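Local atomic coordinates of naphthalene dioxygenase large subunit (Rhodococcus sp., PDB entry 2B1X), a protein that forms the large subunit of a Rieske non-haem iron enzyme, combining a [2Fe-2S] domain with a catalytic domain that holds a single iron ion. Residues D208-D213 / G367-D372; T322-H327 / K356-T361; Y215-T220 / L229-P234; G296-F299 / S303-N306. All coordinates share one frame; numbering follows the deposited sequence.

How the interactions relate
Starting from the N terminus, helix 204-212 opens the widest loop, which interaction 1 closes 154 residues later at the start of helix 369-382. The other three contacts are nested inside it and follow one another in series without crossing. Interaction 3 comes first, a short excursion through helix 222-227 that folds back on 215-220. Interaction 4 is the tight hairpin of strands 293-298 and 302-309. Interaction 2 then joins the next strand of the same sheet, 318-330, to helix 348-361. Interactions 1 and 3 share the iron ion and both reach the second subunit, whereas interactions 2 and 4 meet in neighbouring strands of one sheet, and both touch interaction 1.

Interaction 1: D208-D213 / G367-D372; sequences DNFVGD and GFEQDD. With FE (Fe (III) ion), chain G.
N209 and D372 face each other beside the iron(III) ion. D372 binds the metal through both oxygens, OD1 at 2.4 Å and OD2 at 2.3 Å, a bidentate grip that fixes the rotation of the carboxylate. N209 does not bind it: its amide crosses the D372 side chain at about a right angle, with N209 ND2 3.9 Å from D372 OD1 and the two planes 68° apart. It reaches the metal through water instead. Of the two iron-bound waters, water 1 donates to N209 OD1, 2.7 Å from its oxygen, while N209 ND2 is bonded to Y110 OH of the second subunit. With CG anti to the backbone N (chi1 179°), the amide is directed from the helix toward this water. Further out, F210 CE1 approaches E369 OE2 obliquely at 4.2 Å, and E369 is held by a salt bridge to R324. With H216 and H221 completing the protein ligands, D372 supplies the carboxylate of the facial triad of two histidines and one carboxylate characteristic of Rieske oxygenases.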
loop_
_atom_site.group_PDB
_atom_site.type_symbol
_atom_site.label_atom_id
_atom_site.label_comp_id
_atom_site.label_asym_id
_atom_site.label_seq_id
_atom_site.Cartn_x
_atom_site.Cartn_y
_atom_site.Cartn_z
ATOM N N ASP A 208 -2.193 -4.317 27.167
ATOM C CA ASP A 208 -1.120 -4.366 28.194
ATOM C C ASP A 208 -1.050 -3.057 28.999
ATOM O O ASP A 208 -0.902 -3.049 30.238
ATOM C CB ASP A 208 0.237 -4.611 27.463
ATOM C CG ASP A 208 1.462 -4.558 28.381
ATOM O OD1 ASP A 208 2.176 -3.496 28.441
ATOM O OD2 ASP A 208 1.816 -5.542 29.072
ATOM N N ASN A 209 -1.162 -1.942 28.287
ATOM C CA ASN A 209 -1.096 -0.630 28.888
ATOM C C ASN A 209 -2.253 -0.362 29.856
ATOM O O ASN A 209 -2.030 0.072 31.006
ATOM C CB ASN A 209 -0.999 0.435 27.785
ATOM C CG ASN A 209 -0.944 1.847 28.337
ATOM O OD1 ASN A 209 -1.941 2.348 28.789
ATOM N ND2 ASN A 209 0.229 2.478 28.313
ATOM N N PHE A 210 -3.481 -0.633 29.414
ATOM C CA PHE A 210 -4.645 -0.349 30.235
ATOM C C PHE A 210 -4.873 -1.401 31.313
ATOM O O PHE A 210 -5.471 -1.065 32.291
ATOM C CB PHE A 210 -5.944 -0.146 29.403
ATOM C CG PHE A 210 -6.156 1.265 28.941
ATOM C CD1 PHE A 210 -5.361 1.809 27.932
ATOM C CD2 PHE A 210 -7.113 2.081 29.556
ATOM C CE1 PHE A 210 -5.541 3.129 27.488
ATOM C CE2 PHE A 210 -7.294 3.440 29.147
ATOM C CZ PHE A 210 -6.492 3.967 28.112
ATOM N N VAL A 211 -4.434 -2.661 31.128
ATOM C CA VAL A 211 -4.682 -3.702 32.156
ATOM C C VAL A 211 -3.981 -3.363 33.515
ATOM O O VAL A 211 -4.493 -3.670 34.612
ATOM C CB VAL A 211 -4.412 -5.199 31.635
ATOM C CG1 VAL A 211 -2.894 -5.554 31.576
ATOM C CG2 VAL A 211 -5.206 -6.264 32.474
ATOM N N GLY A 212 -2.850 -2.668 33.454
ATOM C CA GLY A 212 -2.030 -2.553 34.645
ATOM C C GLY A 212 -1.125 -1.348 34.757
ATOM O O GLY A 212 -0.576 -1.113 35.818
ATOM N N ASP A 213 -1.013 -0.546 33.707
ATOM C CA ASP A 213 0.132 0.386 33.630
ATOM C C ASP A 213 -0.184 1.845 33.966
ATOM O O ASP A 213 -0.703 2.588 33.119
ATOM C CB ASP A 213 0.759 0.279 32.219
ATOM C CG ASP A 213 2.180 0.858 32.152
ATOM O OD1 ASP A 213 2.498 1.888 32.772
ATOM O OD2 ASP A 213 3.047 0.328 31.473
ATOM N N GLY A 367 -4.243 14.748 23.972
ATOM C CA GLY A 367 -2.861 15.032 24.348
ATOM C C GLY A 367 -2.152 13.911 25.086
ATOM O O GLY A 367 -0.891 13.844 25.054
ATOM N N PHE A 368 -2.910 13.020 25.743
ATOM C CA PHE A 368 -2.320 11.806 26.309
ATOM C C PHE A 368 -2.199 10.733 25.201
ATOM O O PHE A 368 -1.107 10.265 24.903
ATOM C CB PHE A 368 -3.188 11.203 27.441
ATOM C CG PHE A 368 -3.114 11.950 28.739
ATOM C CD1 PHE A 368 -3.728 13.191 28.882
ATOM C CD2 PHE A 368 -2.457 11.397 29.841
ATOM C CE1 PHE A 368 -3.643 13.894 30.099
ATOM C CE2 PHE A 368 -2.379 12.075 31.041
ATOM C CZ PHE A 368 -2.977 13.328 31.167
ATOM N N GLU A 369 -3.338 10.361 24.610
ATOM C CA GLU A 369 -3.396 9.175 23.760
ATOM C C GLU A 369 -2.514 9.296 22.508
ATOM O O GLU A 369 -1.993 8.297 22.037
ATOM C CB GLU A 369 -4.834 8.790 23.388
ATOM C CG GLU A 369 -4.952 7.411 22.753
ATOM C CD GLU A 369 -6.091 6.587 23.362
ATOM O OE1 GLU A 369 -7.274 7.000 23.201
ATOM O OE2 GLU A 369 -5.796 5.517 23.988
ATOM N N GLN A 370 -2.321 10.504 21.987
ATOM C CA GLN A 370 -1.472 10.617 20.809
ATOM C C GLN A 370 -0.046 10.131 21.077
ATOM O O GLN A 370 0.567 9.544 20.187
ATOM C CB GLN A 370 -1.526 12.028 20.201
ATOM C CG GLN A 370 -0.900 13.126 21.037
ATOM C CD GLN A 370 -1.115 14.479 20.386
ATOM O OE1 GLN A 370 -0.161 15.069 19.855
ATOM N NE2 GLN A 370 -2.367 14.969 20.408
ATOM N N ASP A 371 0.476 10.343 22.290
ATOM C CA ASP A 371 1.801 9.808 22.639
ATOM C C ASP A 371 1.806 8.323 22.929
ATOM O O ASP A 371 2.798 7.628 22.633
ATOM C CB ASP A 371 2.406 10.518 23.859
ATOM C CG ASP A 371 2.786 11.957 23.588
ATOM O OD1 ASP A 371 2.803 12.445 22.412
ATOM O OD2 ASP A 371 3.088 12.688 24.528
ATOM N N ASP A 372 0.731 7.833 23.568
ATOM C CA ASP A 372 0.534 6.393 23.717
ATOM C C ASP A 372 0.644 5.708 22.364
ATOM O O ASP A 372 1.366 4.707 22.227
ATOM C CB ASP A 372 -0.824 6.054 24.386
ATOM C CG ASP A 372 -0.860 6.421 25.847
ATOM O OD1 ASP A 372 0.071 6.019 26.593
ATOM O OD2 ASP A 372 -1.765 7.131 26.363
HETATM FE FE FE G . -1.114 6.635 28.536
HETATM O O HOH W 1 -2.526 4.881 28.187
HETATM O O HOH W 2 -2.559 7.016 30.170
#

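Interaction 2: T322-H327 / K356-T361; sequences TLRLWH and KSYLRT
The ring of Y358 is met at its edge by R324 NH2, which lies near the ring plane 4.3 Å from Y358 CE1, and obliquely by T322. R324 also covers part of another ring: its CG sits 3.6 Å above one face of the W326 indole, offset toward the rim. The touching part of Y358 is the CE1 side of the ring, which sits 3.7 Å from T322 CB, the two side chains crossing at about a right angle. T322 OG1 is equally near, 3.7 Å from Y358 CE1, so the threonine meets the ring with its hydroxyl as well as its CB. The first torsion of Y358 (158°) swings the ring away from its own backbone N, and the phenol reaches out from helix 348-361 to the strand, where its OH is bonded to S338 OG. T322 and R324 hold each other in place: R324 NE donates to T322 OG1 at 2.9 Å with an N-H...O angle of 158°, the acceptor tilted 18° from the guanidinium plane. R324 NH1 forms a salt bridge with E369 OE2, on helix 369-382, and R324 NH2 makes a weak bond to S338 OG. All three touching residues, T322, R324 and Y358, are buried. The contact thus lays helix 348-361 against strand 318-330 of the large antiparallel sheet, next to strand 333-343, whose F340 meets the Y358 ring.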
loop_
_atom_site.group_PDB
_atom_site.type_symbol
_atom_site.label_atom_id
_atom_site.label_comp_id
_atom_site.label_asym_id
_atom_site.label_seq_id
_atom_site.Cartn_x
_atom_site.Cartn_y
_atom_site.Cartn_z
ATOM N N THR A 322 -14.431 6.141 29.211
ATOM C CA THR A 322 -14.251 5.668 27.864
ATOM C C THR A 322 -14.038 4.152 27.867
ATOM O O THR A 322 -13.346 3.614 28.746
ATOM C CB THR A 322 -13.042 6.404 27.153
ATOM O OG1 THR A 322 -12.697 5.709 25.958
ATOM C CG2 THR A 322 -11.760 6.294 27.961
ATOM N N LEU A 323 -14.668 3.485 26.901
ATOM C CA LEU A 323 -14.404 2.085 26.582
ATOM C C LEU A 323 -13.740 2.090 25.216
ATOM O O LEU A 323 -14.099 2.886 24.361
ATOM C CB LEU A 323 -15.712 1.287 26.472
ATOM C CG LEU A 323 -16.672 1.075 27.651
ATOM C CD1 LEU A 323 -17.459 -0.240 27.539
ATOM C CD2 LEU A 323 -16.078 1.292 29.075
ATOM N N ARG A 324 -12.790 1.207 24.984
ATOM C CA ARG A 324 -12.169 1.170 23.668
ATOM C C ARG A 324 -11.833 -0.274 23.282
ATOM O O ARG A 324 -11.490 -1.080 24.148
ATOM C CB ARG A 324 -10.902 2.058 23.648
ATOM C CG ARG A 324 -9.973 1.841 24.862
ATOM C CD ARG A 324 -10.191 2.854 26.018
ATOM N NE ARG A 324 -10.326 4.191 25.451
ATOM C CZ ARG A 324 -9.312 4.898 24.961
ATOM N NH1 ARG A 324 -8.055 4.425 25.057
ATOM N NH2 ARG A 324 -9.555 6.080 24.404
ATOM N N LEU A 325 -11.958 -0.573 21.988
ATOM C CA LEU A 325 -11.465 -1.785 21.369
ATOM C C LEU A 325 -10.107 -1.592 20.722
ATOM O O LEU A 325 -9.853 -0.609 19.988
ATOM C CB LEU A 325 -12.443 -2.275 20.306
ATOM C CG LEU A 325 -13.739 -2.901 20.872
ATOM C CD1 LEU A 325 -14.814 -2.963 19.800
ATOM C CD2 LEU A 325 -13.437 -4.311 21.475
ATOM N N TRP A 326 -9.220 -2.540 20.977
ATOM C CA TRP A 326 -7.979 -2.579 20.235
ATOM C C TRP A 326 -8.249 -3.645 19.191
ATOM O O TRP A 326 -8.013 -4.827 19.423
ATOM C CB TRP A 326 -6.783 -2.928 21.141
ATOM C CG TRP A 326 -6.774 -2.186 22.410
ATOM C CD1 TRP A 326 -7.017 -2.689 23.688
ATOM C CD2 TRP A 326 -6.536 -0.782 22.569
ATOM N NE1 TRP A 326 -6.921 -1.670 24.603
ATOM C CE2 TRP A 326 -6.605 -0.499 23.950
ATOM C CE3 TRP A 326 -6.236 0.272 21.671
ATOM C CZ2 TRP A 326 -6.424 0.789 24.466
ATOM C CZ3 TRP A 326 -6.036 1.568 22.205
ATOM C CH2 TRP A 326 -6.143 1.801 23.606
ATOM N N HIS A 327 -8.793 -3.223 18.054
ATOM C CA HIS A 327 -9.216 -4.205 17.053
ATOM C C HIS A 327 -8.048 -4.763 16.208
ATOM O O HIS A 327 -7.362 -4.010 15.543
ATOM C CB HIS A 327 -10.329 -3.652 16.149
ATOM C CG HIS A 327 -10.880 -4.687 15.244
ATOM N ND1 HIS A 327 -10.725 -4.629 13.872
ATOM C CD2 HIS A 327 -11.500 -5.859 15.514
ATOM C CE1 HIS A 327 -11.271 -5.703 13.332
ATOM N NE2 HIS A 327 -11.721 -6.476 14.307
ATOM N N LYS A 356 -15.698 17.046 26.848
ATOM C CA LYS A 356 -14.491 17.831 26.583
ATOM C C LYS A 356 -13.265 17.300 27.382
ATOM O O LYS A 356 -12.142 17.259 26.866
ATOM C CB LYS A 356 -14.720 19.325 26.822
ATOM C CG LYS A 356 -15.871 19.981 25.994
ATOM C CD LYS A 356 -15.617 19.865 24.472
ATOM C CE LYS A 356 -16.592 20.679 23.618
ATOM N NZ LYS A 356 -16.631 22.175 23.966
ATOM N N SER A 357 -13.479 16.872 28.618
ATOM C CA SER A 357 -12.384 16.293 29.396
ATOM C C SER A 357 -11.817 15.035 28.732
ATOM O O SER A 357 -10.590 14.882 28.634
ATOM C CB SER A 357 -12.841 16.005 30.814
ATOM O OG SER A 357 -12.899 17.232 31.490
ATOM N N TYR A 358 -12.704 14.148 28.288
ATOM C CA TYR A 358 -12.309 12.987 27.487
ATOM C C TYR A 358 -11.589 13.386 26.182
ATOM O O TYR A 358 -10.556 12.788 25.814
ATOM C CB TYR A 358 -13.568 12.186 27.107
ATOM C CG TYR A 358 -13.387 11.284 25.879
ATOM C CD1 TYR A 358 -12.644 10.093 25.970
ATOM C CD2 TYR A 358 -13.949 11.618 24.644
ATOM C CE1 TYR A 358 -12.453 9.274 24.876
ATOM C CE2 TYR A 358 -13.752 10.762 23.496
ATOM C CZ TYR A 358 -13.018 9.600 23.647
ATOM O OH TYR A 358 -12.846 8.756 22.561
ATOM N N LEU A 359 -12.158 14.369 25.470
ATOM C CA LEU A 359 -11.777 14.608 24.068
ATOM C C LEU A 359 -10.357 15.181 23.942
ATOM O O LEU A 359 -9.618 14.808 23.000
ATOM C CB LEU A 359 -12.795 15.515 23.379
ATOM C CG LEU A 359 -12.711 15.702 21.867
ATOM C CD1 LEU A 359 -13.008 14.421 21.112
ATOM C CD2 LEU A 359 -13.608 16.823 21.427
ATOM N N ARG A 360 -9.964 16.038 24.890
ATOM C CA ARG A 360 -8.672 16.738 24.814
ATOM C C ARG A 360 -7.542 15.915 25.404
ATOM O O ARG A 360 -6.361 16.259 25.191
ATOM C CB ARG A 360 -8.732 18.133 25.465
ATOM C CG ARG A 360 -9.347 19.198 24.545
ATOM C CD ARG A 360 -10.873 19.105 24.501
ATOM N NE ARG A 360 -11.562 20.232 23.867
ATOM C CZ ARG A 360 -11.908 21.361 24.487
ATOM N NH1 ARG A 360 -11.607 21.559 25.774
ATOM N NH2 ARG A 360 -12.562 22.289 23.798
ATOM N N THR A 361 -7.898 14.808 26.085
ATOM C CA THR A 361 -6.918 13.917 26.731
ATOM C C THR A 361 -6.749 12.592 26.018
ATOM O O THR A 361 -5.616 12.188 25.731
ATOM C CB THR A 361 -7.217 13.694 28.255
ATOM O OG1 THR A 361 -8.509 13.099 28.425
ATOM C CG2 THR A 361 -7.301 15.043 28.994
#

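Interaction 3: Y215-T220 / L229-P234; sequences YHTMMT and LAPPDP. With FE (Fe (III) ion), chain G.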
loop_
_atom_site.group_PDB
_atom_site.type_symbol
_atom_site.label_atom_id
_atom_site.label_comp_id
_atom_site.label_asym_id
_atom_site.label_seq_id
_atom_site.Cartn_x
_atom_site.Cartn_y
_atom_site.Cartn_z
ATOM N N TYR A 215 2.514 3.332 35.682
ATOM C CA TYR A 215 3.966 3.648 35.626
ATOM C C TYR A 215 4.357 4.576 34.479
ATOM O O TYR A 215 5.144 5.504 34.704
ATOM C CB TYR A 215 4.766 2.341 35.501
ATOM C CG TYR A 215 6.289 2.434 35.602
ATOM C CD1 TYR A 215 6.934 3.369 36.443
ATOM C CD2 TYR A 215 7.083 1.571 34.850
ATOM C CE1 TYR A 215 8.347 3.414 36.513
ATOM C CE2 TYR A 215 8.465 1.624 34.912
ATOM C CZ TYR A 215 9.091 2.513 35.738
ATOM O OH TYR A 215 10.474 2.510 35.764
ATOM N N HIS A 216 3.778 4.354 33.289
ATOM C CA HIS A 216 4.084 5.139 32.061
ATOM C C HIS A 216 3.706 6.615 32.110
ATOM O O HIS A 216 4.255 7.432 31.389
ATOM C CB HIS A 216 3.504 4.470 30.783
ATOM C CG HIS A 216 2.056 4.771 30.524
ATOM N ND1 HIS A 216 1.036 4.257 31.303
ATOM C CD2 HIS A 216 1.455 5.557 29.592
ATOM C CE1 HIS A 216 -0.125 4.702 30.847
ATOM N NE2 HIS A 216 0.098 5.486 29.808
ATOM N N THR A 217 2.768 6.951 32.967
ATOM C CA THR A 217 2.319 8.341 33.106
ATOM C C THR A 217 3.490 9.312 33.236
ATOM O O THR A 217 3.553 10.257 32.472
ATOM C CB THR A 217 1.404 8.486 34.312
ATOM O OG1 THR A 217 0.231 7.702 34.120
ATOM C CG2 THR A 217 0.863 9.926 34.419
ATOM N N MET A 218 4.453 9.033 34.134
ATOM C CA MET A 218 5.529 10.016 34.430
ATOM C C MET A 218 6.388 10.399 33.199
ATOM O O MET A 218 6.769 11.556 33.050
ATOM C CB MET A 218 6.423 9.570 35.591
ATOM C CG MET A 218 5.696 9.174 36.897
ATOM S SD MET A 218 6.966 8.589 38.159
ATOM C CE MET A 218 7.086 6.836 37.688
ATOM N N MET A 219 6.709 9.419 32.343
ATOM C CA MET A 219 7.483 9.707 31.134
ATOM C C MET A 219 6.632 9.929 29.870
ATOM O O MET A 219 6.763 10.969 29.207
ATOM C CB MET A 219 8.545 8.662 30.890
ATOM C CG MET A 219 9.501 9.041 29.731
ATOM S SD MET A 219 10.719 10.297 30.274
ATOM C CE MET A 219 9.909 11.721 30.039
ATOM N N THR A 220 5.752 8.974 29.543
ATOM C CA THR A 220 4.923 9.126 28.335
ATOM C C THR A 220 4.115 10.421 28.365
ATOM O O THR A 220 3.943 11.115 27.340
ATOM C CB THR A 220 3.943 7.930 28.160
ATOM O OG1 THR A 220 4.696 6.720 27.957
ATOM C CG2 THR A 220 3.146 8.077 26.846
ATOM N N LEU A 229 -2.107 18.785 33.799
ATOM C CA LEU A 229 -3.237 17.903 33.500
ATOM C C LEU A 229 -3.062 16.475 34.028
ATOM O O LEU A 229 -4.050 15.828 34.389
ATOM C CB LEU A 229 -3.537 17.884 31.993
ATOM C CG LEU A 229 -4.334 19.079 31.474
ATOM C CD1 LEU A 229 -3.436 19.999 30.680
ATOM C CD2 LEU A 229 -5.472 18.568 30.618
ATOM N N ALA A 230 -1.826 15.983 34.075
ATOM C CA ALA A 230 -1.547 14.675 34.680
ATOM C C ALA A 230 -1.108 14.887 36.124
ATOM O O ALA A 230 -0.624 15.972 36.453
ATOM C CB ALA A 230 -0.477 13.938 33.896
ATOM N N PRO A 231 -1.259 13.873 36.987
ATOM C CA PRO A 231 -0.815 13.995 38.390
ATOM C C PRO A 231 0.690 14.335 38.490
ATOM O O PRO A 231 1.517 13.617 37.889
ATOM C CB PRO A 231 -1.060 12.598 38.981
ATOM C CG PRO A 231 -1.986 11.855 37.988
ATOM C CD PRO A 231 -1.831 12.540 36.679
ATOM N N PRO A 232 1.034 15.399 39.228
ATOM C CA PRO A 232 2.432 15.827 39.365
ATOM C C PRO A 232 3.260 14.977 40.336
ATOM O O PRO A 232 4.479 14.963 40.235
ATOM C CB PRO A 232 2.308 17.273 39.871
ATOM C CG PRO A 232 1.054 17.322 40.608
ATOM C CD PRO A 232 0.116 16.289 39.959
ATOM N N ASP A 233 2.604 14.290 41.260
ATOM C CA ASP A 233 3.313 13.467 42.239
ATOM C C ASP A 233 3.860 12.203 41.581
ATOM O O ASP A 233 3.073 11.385 41.156
ATOM C CB ASP A 233 2.356 13.062 43.351
ATOM C CG ASP A 233 3.063 12.425 44.538
ATOM O OD1 ASP A 233 4.282 12.121 44.455
ATOM O OD2 ASP A 233 2.459 12.156 45.595
ATOM N N PRO A 234 5.186 12.020 41.554
ATOM C CA PRO A 234 5.798 10.774 41.034
ATOM C C PRO A 234 5.378 9.480 41.779
ATOM O O PRO A 234 5.610 8.374 41.279
ATOM C CB PRO A 234 7.303 10.977 41.252
ATOM C CG PRO A 234 7.502 12.381 41.685
ATOM C CD PRO A 234 6.191 12.984 42.054
HETATM FE FE FE G . -1.114 6.635 28.536
HETATM O O HOH W 2 -2.559 7.016 30.170
HETATM O O HOH W 1 -2.526 4.881 28.187
#
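M218 leaves its helix with CG anti to the carbonyl carbon (chi1 -52°) and runs on extended through chi2, which carries the sulfur to P234; the bend at chi3 (-86°) then sets the direction of the methyl. M218 SD lies 3.4 Å from P234 O and 3.9 Å from P234 CB, so the thioether rests against both the carbonyl oxygen and the ring of the proline, and it is the sulfur, not the methyl, that makes the close approach. One residue earlier, T217 offers its methyl group to the returning loop: T217 CG2 is 4.3 Å from A230 CB and 4.4 Å from P231 CD. The hydroxyl of T217 instead bonds to A214 O. The segment carrying these residues also delivers a ligand of the iron. H216, with H221 and D372, forms the facial triad of two histidines and one carboxylate, both histidines coming from this short stretch of chain. H216 takes a different first torsion, CG lying between the backbone N and the carbonyl carbon (chi1 83°), and its NE2 binds the iron(III) ion at 2.1 Å. T220 OG1 lies in the plane of the imidazole at its edge, within hydrogen-bonding reach of the carbonyl oxygens of P109 and Y110 of the second subunit, which must compete for or share its one proton. A backbone bond from T220 N to H216 O, 2.8 Å, forms the helical turn between them. The loop 229-234 passes along this turn, from buried A230 to exposed P234, which touches a crystal neighbour.

Interaction 4: G296-F299 / S303-N306; sequences GTVF and SIGN
S303 OG is gripped by two groups: T297 OG1 lies 2.8 Å from it across the strands, and W326 NE1 of the adjacent strand is its second hydrogen-bond partner. T297 OG1 is in turn bonded to A207 O of helix 204-212, so the pair of hydroxyls links sheet and helix through buried polar atoms. Both oxygens stand anti to their own carbonyl carbons, beside the backbone N (chi1 -72° for T297, -63° for S303), and this common choice brings them together where T297 CA and S303 CA are 4.1 Å apart. T297 and S303 form a non-hydrogen-bonded antiparallel pair. The neighbouring pair, G296 with I304, is hydrogen-bonded in both directions: I304 N to G296 O at 2.9 Å and G296 N to I304 O at 3.1 Å. G296 O receives a further weak contact from the CA-H of S303, with S303 CA 3.2 Å away. On the face opposite the hydroxyls, I304 stands beside G296, which has no side chain, and its CD1 meets V298 CG2 diagonally at 4.3 Å. On the hydroxyl face F210 packs over T297 and S303, and F427 of helix 422-436 also touches T297. The short axes run at 148° to each other, the twist of an antiparallel hairpin, here strands 293-298 and 302-309. They lie in the middle of the long curved antiparallel sheet, with a C-terminal helix on one face, as in the helix-grip fold of the Bet v 1-like catalytic domains.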
loop_
_atom_site.group_PDB
_atom_site.type_symbol
_atom_site.label_atom_id
_atom_site.label_comp_id
_atom_site.label_asym_id
_atom_site.label_seq_id
_atom_site.Cartn_x
_atom_site.Cartn_y
_atom_site.Cartn_z
ATOM N N GLY A 296 -8.493 -0.539 33.117
ATOM C CA GLY A 296 -8.522 -1.982 33.093
ATOM C C GLY A 296 -8.733 -2.542 31.707
ATOM O O GLY A 296 -9.038 -1.827 30.741
ATOM N N THR A 297 -8.556 -3.847 31.603
ATOM C CA THR A 297 -8.834 -4.508 30.345
ATOM C C THR A 297 -9.678 -5.722 30.641
ATOM O O THR A 297 -9.386 -6.491 31.567
ATOM C CB THR A 297 -7.511 -4.909 29.664
ATOM O OG1 THR A 297 -6.882 -3.717 29.188
ATOM C CG2 THR A 297 -7.766 -5.765 28.421
ATOM N N VAL A 298 -10.757 -5.845 29.879
ATOM C CA VAL A 298 -11.508 -7.083 29.795
ATOM C C VAL A 298 -10.901 -7.964 28.676
ATOM O O VAL A 298 -11.006 -7.661 27.485
ATOM C CB VAL A 298 -13.006 -6.812 29.493
ATOM C CG1 VAL A 298 -13.791 -8.106 29.527
ATOM C CG2 VAL A 298 -13.568 -5.813 30.515
ATOM N N PHE A 299 -10.245 -9.041 29.057
ATOM C CA PHE A 299 -9.585 -9.882 28.060
ATOM C C PHE A 299 -10.563 -10.312 26.968
ATOM O O PHE A 299 -11.697 -10.671 27.276
ATOM C CB PHE A 299 -9.018 -11.128 28.720
ATOM C CG PHE A 299 -8.123 -11.901 27.835
ATOM C CD1 PHE A 299 -6.738 -11.703 27.873
ATOM C CD2 PHE A 299 -8.653 -12.858 26.970
ATOM C CE1 PHE A 299 -5.890 -12.431 27.038
ATOM C CE2 PHE A 299 -7.804 -13.596 26.096
ATOM C CZ PHE A 299 -6.432 -13.377 26.139
ATOM N N SER A 303 -10.735 -2.236 26.647
ATOM C CA SER A 303 -10.163 -1.538 27.799
ATOM C C SER A 303 -11.093 -0.408 28.250
ATOM O O SER A 303 -11.902 0.089 27.464
ATOM C CB SER A 303 -8.758 -0.981 27.507
ATOM O OG SER A 303 -7.807 -2.013 27.208
ATOM N N ILE A 304 -10.969 -0.059 29.529
ATOM C CA ILE A 304 -11.802 0.919 30.191
ATOM C C ILE A 304 -10.891 1.973 30.771
ATOM O O ILE A 304 -9.859 1.635 31.389
ATOM C CB ILE A 304 -12.598 0.212 31.317
ATOM C CG1 ILE A 304 -13.557 -0.821 30.680
ATOM C CG2 ILE A 304 -13.335 1.214 32.201
ATOM C CD1 ILE A 304 -14.292 -1.719 31.672
ATOM N N GLY A 305 -11.259 3.236 30.591
ATOM C CA GLY A 305 -10.664 4.318 31.360
ATOM C C GLY A 305 -11.716 5.202 31.997
ATOM O O GLY A 305 -12.555 5.749 31.283
ATOM N N ASN A 306 -11.713 5.324 33.324
ATOM C CA ASN A 306 -12.653 6.189 34.008
ATOM C C ASN A 306 -11.781 7.136 34.794
ATOM O O ASN A 306 -11.247 6.783 35.864
ATOM C CB ASN A 306 -13.590 5.382 34.924
ATOM C CG ASN A 306 -14.859 6.161 35.371
ATOM O OD1 ASN A 306 -15.715 5.593 36.023
ATOM N ND2 ASN A 306 -14.965 7.444 35.033
#